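Local coordinates for Endoglucanase(Endo-1,4-beta-glucanase)protein (Pseudomonas stutzeri, PDB 6R2J) that probably hydrolyses internal beta-1,4-glucosidic bonds of cellulose and binds cellobiose, at residues Arg63-Ser67 / Leu68-Leu72. Sequence-based numbering, arbitrary orientation. Where two conformers were deposited one is given.
Sequences RVQHS and LDSGL
Gln65 and Ser70 close a loop by joining a side-chain amide to a backbone carbonyl, a worked example of how a chain reversal can be fastened by an amide laid across one face of it. Gln65 NE2 donates to Ser70 O at 2.7 Å, with an N-H...O angle of 165°. The acceptor lies close to the amide plane, and the donor meets it almost head-on, the C=O...N angle being 169°. With CG anti to the backbone N (chi1 -167°) and the chain extended beyond it, the side chain reaches along that face to the Ser70 carbonyl. Its other end, OE1, is held by Trp61 NE1, so both polar atoms of this buried group have partners and its rotation is fixed.

Backbone bonding shapes the bend itself: residues Ser67 to Ser70 form a type I beta turn, closed by Ser70 N to Ser67 O at 3.1 Å. A hydroxyl and a water add a second layer. Ser70 OG sits 3.0 Å from Ser67 O and 2.8 Å from Gly71 O, and its single proton may go to either. The water bridges the two limbs farther back, accepting from His66 N (2.8 Å) and donating to Gly71 O.

Nonpolar and weakly polar contacts finish the neck of the loop. Leu72 CA directs a C-H...O contact to Val64 O at 3.1 Å, while Leu72 CD2 lies 3.5 Å from that same oxygen. Leu72 also packs on helices 74-89 and 116-130, and Leu68 on the latter.

Shortened to an alanine, Gln65 would probably leave Ser70 O and Trp61 NE1 without these bonds, and the loop would lose its tie from that carbonyl to helix 61-64. One amide, used at both its N-H and its C=O, therefore couples the turn to helix 61-64 in the link to helix 74-89 of this TIM barrel.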
# COMPACT_ATOMS: atom_id res chain seq x y z
N ARG A 63 -8.56 12.86 8.48
CA ARG A 63 -9.68 12.26 9.18
C ARG A 63 -9.28 11.70 10.54
O ARG A 63 -10.18 11.52 11.38
CB ARG A 63 -10.37 11.22 8.28
CG ARG A 63 -11.13 11.86 7.12
CD ARG A 63 -11.66 10.87 6.08
NE ARG A 63 -12.39 11.61 5.04
CZ ARG A 63 -12.41 11.33 3.73
NH1 ARG A 63 -11.77 10.28 3.25
NH2 ARG A 63 -13.12 12.09 2.89
N VAL A 64 -7.99 11.38 10.76
CA VAL A 64 -7.52 10.97 12.09
C VAL A 64 -7.16 12.18 12.94
O VAL A 64 -7.20 12.10 14.17
CB VAL A 64 -6.36 9.94 12.13
CG1 VAL A 64 -6.81 8.61 11.52
CG2 VAL A 64 -5.11 10.53 11.49
N GLN A 65 -6.76 13.29 12.30
CA GLN A 65 -6.42 14.53 12.98
C GLN A 65 -6.97 15.69 12.15
O GLN A 65 -6.37 16.09 11.14
CB GLN A 65 -4.91 14.65 13.20
CG GLN A 65 -4.55 15.77 14.19
CD GLN A 65 -3.07 15.82 14.50
OE1 GLN A 65 -2.25 15.52 13.65
NE2 GLN A 65 -2.72 16.16 15.74
N HIS A 66 -8.09 16.26 12.58
CA HIS A 66 -8.71 17.31 11.78
C HIS A 66 -7.84 18.56 11.67
O HIS A 66 -7.96 19.32 10.70
CB HIS A 66 -10.06 17.71 12.39
CG HIS A 66 -11.14 16.68 12.23
ND1 HIS A 66 -12.43 16.88 12.65
CD2 HIS A 66 -11.10 15.43 11.73
CE1 HIS A 66 -13.15 15.80 12.40
NE2 HIS A 66 -12.36 14.90 11.86
N SER A 67 -7.00 18.82 12.66
CA SER A 67 -6.08 19.95 12.64
C SER A 67 -4.86 19.59 13.46
O SER A 67 -4.90 18.70 14.31
CB SER A 67 -6.75 21.23 13.16
OG SER A 67 -7.06 21.15 14.54
N LEU A 68 -3.76 20.29 13.19
CA LEU A 68 -2.51 20.04 13.90
C LEU A 68 -2.59 20.40 15.39
O LEU A 68 -1.82 19.87 16.20
CB LEU A 68 -1.40 20.84 13.22
CG LEU A 68 -0.96 20.43 11.82
CD1 LEU A 68 0.37 21.14 11.53
CD2 LEU A 68 -0.80 18.94 11.72
N ASP A 69 -3.49 21.31 15.77
CA ASP A 69 -3.72 21.67 17.17
C ASP A 69 -4.74 20.77 17.85
O ASP A 69 -5.03 20.96 19.04
CB ASP A 69 -4.18 23.12 17.28
CG ASP A 69 -5.42 23.42 16.42
OD1 ASP A 69 -6.15 22.47 16.07
OD2 ASP A 69 -5.67 24.61 16.10
N SER A 70 -5.30 19.82 17.12
CA SER A 70 -6.26 18.87 17.65
C SER A 70 -5.58 17.54 17.95
O SER A 70 -4.57 17.18 17.35
CB SER A 70 -7.37 18.63 16.61
OG SER A 70 -7.16 17.49 15.77
N GLY A 71 -6.16 16.80 18.89
CA GLY A 71 -5.81 15.42 19.10
C GLY A 71 -6.42 14.57 18.01
O GLY A 71 -7.03 15.05 17.06
N LEU A 72 -6.27 13.26 18.18
CA LEU A 72 -6.79 12.30 17.22
C LEU A 72 -8.30 12.16 17.37
O LEU A 72 -8.87 12.30 18.46
CB LEU A 72 -6.12 10.94 17.40
CG LEU A 72 -4.61 10.87 17.24
CD1 LEU A 72 -4.07 9.49 17.38
CD2 LEU A 72 -4.19 11.43 15.88
O HOH W 1 -9.22 15.26 14.89